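Local coordinates for protein beta-agarase (Persicobacter, PDB 6AII) that probably hydrolyses agarose as a family 16 beta-agarase that yields neoagarobiose, through a calcium-binding catalytic domain, at residues P61-V69 against L100-V108. Numbering follows the deposited sequence.
Sequences PTQWRHENV and LPATQMGCV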
loop_
_atom_site.group_PDB
_atom_site.type_symbol
_atom_site.label_atom_id
_atom_site.label_comp_id
_atom_site.label_asym_id
_atom_site.label_seq_id
_atom_site.Cartn_x
_atom_site.Cartn_y
_atom_site.Cartn_z
ATOM N N PRO A 61 -8.974 -16.115 1.894
ATOM C CA PRO A 61 -9.243 -16.614 3.250
ATOM C C PRO A 61 -8.950 -15.580 4.348
ATOM O O PRO A 61 -8.938 -15.935 5.516
ATOM C CB PRO A 61 -8.364 -17.848 3.389
ATOM C CG PRO A 61 -7.136 -17.480 2.570
ATOM C CD PRO A 61 -7.712 -16.701 1.419
ATOM N N THR A 62 -8.748 -14.347 3.916
ATOM C CA THR A 62 -8.654 -13.225 4.842
ATOM C C THR A 62 -9.966 -13.058 5.642
ATOM O O THR A 62 -11.069 -13.077 5.061
ATOM C CB THR A 62 -8.390 -11.920 4.089
ATOM O OG1 THR A 62 -7.302 -12.079 3.157
ATOM C CG2 THR A 62 -8.216 -10.746 5.039
ATOM N N GLN A 63 -9.836 -12.798 6.961
ATOM C CA GLN A 63 -10.925 -12.364 7.793
ATOM C C GLN A 63 -10.505 -11.123 8.580
ATOM O O GLN A 63 -9.900 -11.234 9.635
ATOM C CB GLN A 63 -11.348 -13.437 8.815
ATOM C CG GLN A 63 -12.142 -14.569 8.165
ATOM C CD GLN A 63 -12.624 -15.621 9.130
ATOM O OE1 GLN A 63 -12.021 -15.902 10.163
ATOM N NE2 GLN A 63 -13.766 -16.225 8.770
ATOM N N TRP A 64 -10.782 -9.969 7.999
ATOM C CA TRP A 64 -10.477 -8.691 8.682
ATOM C C TRP A 64 -11.311 -8.633 9.945
ATOM O O TRP A 64 -12.519 -8.987 9.883
ATOM C CB TRP A 64 -10.751 -7.492 7.812
ATOM C CG TRP A 64 -9.774 -7.305 6.701
ATOM C CD1 TRP A 64 -8.433 -7.574 6.712
ATOM C CD2 TRP A 64 -10.082 -6.826 5.398
ATOM N NE1 TRP A 64 -7.894 -7.262 5.502
ATOM C CE2 TRP A 64 -8.873 -6.816 4.672
ATOM C CE3 TRP A 64 -11.241 -6.362 4.777
ATOM C CZ2 TRP A 64 -8.788 -6.369 3.365
ATOM C CZ3 TRP A 64 -11.153 -5.954 3.465
ATOM C CH2 TRP A 64 -9.953 -5.939 2.773
ATOM N N ARG A 65 -10.677 -8.244 11.047
ATOM C CA ARG A 65 -11.361 -8.153 12.322
ATOM C C ARG A 65 -10.930 -6.841 12.944
ATOM O O ARG A 65 -9.753 -6.531 12.932
ATOM C CB ARG A 65 -10.988 -9.320 13.221
ATOM C CG ARG A 65 -11.542 -10.673 12.778
ATOM C CD ARG A 65 -13.051 -10.692 12.828
ATOM N NE ARG A 65 -13.614 -11.988 12.419
ATOM C CZ ARG A 65 -14.108 -12.270 11.211
ATOM N NH1 ARG A 65 -14.025 -11.409 10.192
ATOM N NH2 ARG A 65 -14.721 -13.460 11.048
ATOM N N HIS A 66 -11.875 -6.165 13.578
ATOM C CA HIS A 66 -11.551 -4.913 14.249
ATOM C C HIS A 66 -10.411 -5.129 15.267
ATOM O O HIS A 66 -9.497 -4.253 15.396
ATOM C CB HIS A 66 -12.779 -4.393 15.025
ATOM C CG HIS A 66 -13.862 -3.949 14.109
ATOM N ND1 HIS A 66 -14.955 -4.766 13.806
ATOM C CD2 HIS A 66 -14.005 -2.856 13.343
ATOM C CE1 HIS A 66 -15.711 -4.165 12.914
ATOM N NE2 HIS A 66 -15.206 -2.959 12.677
ATOM N N GLU A 67 -10.410 -6.245 15.990
ATOM C CA GLU A 67 -9.480 -6.471 17.074
ATOM C C GLU A 67 -8.076 -6.877 16.590
ATOM O O GLU A 67 -7.218 -7.203 17.398
ATOM C CB GLU A 67 -9.994 -7.544 18.044
ATOM C CG GLU A 67 -10.334 -8.866 17.388
ATOM C CD GLU A 67 -11.787 -9.039 16.970
ATOM O OE1 GLU A 67 -12.403 -8.077 16.434
ATOM O OE2 GLU A 67 -12.263 -10.205 17.068
ATOM N N ASN A 68 -7.847 -6.860 15.277
ATOM C CA ASN A 68 -6.530 -7.181 14.702
ATOM C C ASN A 68 -5.806 -5.880 14.311
ATOM O O ASN A 68 -4.793 -5.943 13.607
ATOM C CB ASN A 68 -6.642 -8.133 13.513
ATOM C CG ASN A 68 -6.760 -9.576 13.991
ATOM O OD1 ASN A 68 -7.721 -9.911 14.723
ATOM N ND2 ASN A 68 -5.803 -10.449 13.656
ATOM N N VAL A 69 -6.274 -4.746 14.841
ATOM C CA VAL A 69 -5.552 -3.467 14.713
ATOM C C VAL A 69 -5.336 -2.915 16.126
ATOM O O VAL A 69 -6.265 -2.785 16.907
ATOM C CB VAL A 69 -6.320 -2.446 13.851
ATOM C CG1 VAL A 69 -5.628 -1.068 13.827
ATOM C CG2 VAL A 69 -6.554 -2.906 12.420
ATOM N N LEU A 100 -10.144 -22.826 3.016
ATOM C CA LEU A 100 -8.905 -22.933 3.727
ATOM C C LEU A 100 -9.122 -22.510 5.180
ATOM O O LEU A 100 -10.014 -21.761 5.445
ATOM C CB LEU A 100 -7.833 -22.013 3.099
ATOM C CG LEU A 100 -7.267 -22.459 1.743
ATOM C CD1 LEU A 100 -6.344 -21.392 1.197
ATOM C CD2 LEU A 100 -6.487 -23.778 1.846
ATOM N N PRO A 101 -8.189 -22.908 6.062
ATOM C CA PRO A 101 -8.087 -22.233 7.374
ATOM C C PRO A 101 -7.968 -20.725 7.104
ATOM O O PRO A 101 -7.150 -20.288 6.281
ATOM C CB PRO A 101 -6.842 -22.829 8.057
ATOM C CG PRO A 101 -6.616 -24.136 7.302
ATOM C CD PRO A 101 -7.004 -23.784 5.877
ATOM N N ALA A 102 -8.751 -19.943 7.810
ATOM C CA ALA A 102 -8.705 -18.500 7.637
ATOM C C ALA A 102 -7.496 -17.900 8.385
ATOM O O ALA A 102 -6.862 -18.530 9.253
ATOM C CB ALA A 102 -9.967 -17.893 8.156
ATOM N N THR A 103 -7.205 -16.671 8.001
ATOM C CA THR A 103 -6.276 -15.862 8.806
ATOM C C THR A 103 -6.996 -14.580 9.185
ATOM O O THR A 103 -7.429 -13.806 8.285
ATOM C CB THR A 103 -4.959 -15.625 8.048
ATOM O OG1 THR A 103 -4.435 -16.843 7.536
ATOM C CG2 THR A 103 -3.926 -14.887 8.903
ATOM N N GLN A 104 -7.142 -14.279 10.477
ATOM C CA GLN A 104 -7.715 -13.066 10.920
ATOM C C GLN A 104 -6.680 -11.957 10.765
ATOM O O GLN A 104 -5.506 -12.234 11.065
ATOM C CB GLN A 104 -8.217 -13.161 12.356
ATOM C CG GLN A 104 -9.415 -14.136 12.516
ATOM C CD GLN A 104 -8.998 -15.576 12.510
ATOM O OE1 GLN A 104 -8.086 -16.017 13.248
ATOM N NE2 GLN A 104 -9.652 -16.386 11.617
ATOM N N MET A 105 -7.124 -10.849 10.225
ATOM C CA MET A 105 -6.161 -9.835 9.763
ATOM C C MET A 105 -6.713 -8.463 10.006
ATOM O O MET A 105 -7.844 -8.304 10.392
ATOM C CB MET A 105 -5.871 -10.057 8.271
ATOM C CG MET A 105 -4.987 -11.259 8.029
ATOM S SD MET A 105 -4.697 -11.539 6.255
ATOM C CE MET A 105 -2.993 -12.010 6.205
ATOM N N GLY A 106 -5.911 -7.424 9.799
ATOM C CA GLY A 106 -6.393 -6.080 10.016
ATOM C C GLY A 106 -6.399 -5.233 8.765
ATOM O O GLY A 106 -5.655 -5.476 7.769
ATOM N N CYS A 107 -7.226 -4.186 8.807
ATOM C CA CYS A 107 -7.396 -3.264 7.730
ATOM C C CYS A 107 -7.723 -1.896 8.332
ATOM O O CYS A 107 -8.542 -1.843 9.257
ATOM C CB CYS A 107 -8.497 -3.756 6.792
ATOM S SG CYS A 107 -8.777 -2.691 5.386
ATOM N N VAL A 108 -7.045 -0.847 7.856
ATOM C CA VAL A 108 -7.235 0.481 8.366
ATOM C C VAL A 108 -7.589 1.432 7.234
ATOM O O VAL A 108 -6.935 1.387 6.172
ATOM C CB VAL A 108 -5.947 0.917 9.083
ATOM C CG1 VAL A 108 -6.027 2.362 9.473
ATOM C CG2 VAL A 108 -5.695 0.023 10.283
HETATM O O HOH W 1 -9.342 -4.495 10.885
#
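The Trp64 indole lies against Cys107 across one face, with Thr62 CG2 over the rim of the opposite face and the backbone of Met105 at the ring edge. Cys107 CB stands 3.6 Å from the centroid of the Trp64 five-membered ring, 3° off its normal, a CH-pi contact. With SG anti to the backbone N (chi1 -179°), Cys107 carries its sulfur over the face of the Trp64 six-membered ring, SG 4.1 Å from the centroid, a sulfur-aromatic contact. On the same side of the sheet, Met105 SD meets Thr62 CG2 at 3.8 Å, the two side chains crossing near a right angle.

Gln63 and Gln104 leave the other side together and run alongside each other. Gln104 NE2 donates to Gln63 OE1 over 2.8 Å; the acceptor lies in the amide plane of Gln104, while the two amide planes are turned 56° apart. Ala102 CB packs 3.5 Å from Gln63 OE1. Were Gln63 replaced by an alanine, Gln104 NE2 would probably lose this acceptor and a gap open beside Ala102.

Parallel pairing is established by the alternating ladder Thr103 N to Pro61 O, Gln63 N to Thr103 O, Met105 N to Gln63 O (2.9 Å) and Arg65 N to Met105 O. Past this ladder the chains stay in touch: Asn68 CB rests 3.3 Å from Met105 O, Val69 packs on Val108, and a water lies 2.9 Å from Arg65 O while accepting from Cys107 N.

Strand 62-64 is a short parallel addition to strand 97-110 in an otherwise largely antiparallel sheet, consistent with the beta-sandwich of family 16. Strand 280-287 flanks the tryptophan side, Ile286 O accepting from Trp64 NE1, whereas strand 86-90 touches Gln63 and Ala102 through Lys87, and helix 290-294 meets Pro61 and Leu100 through Ala293.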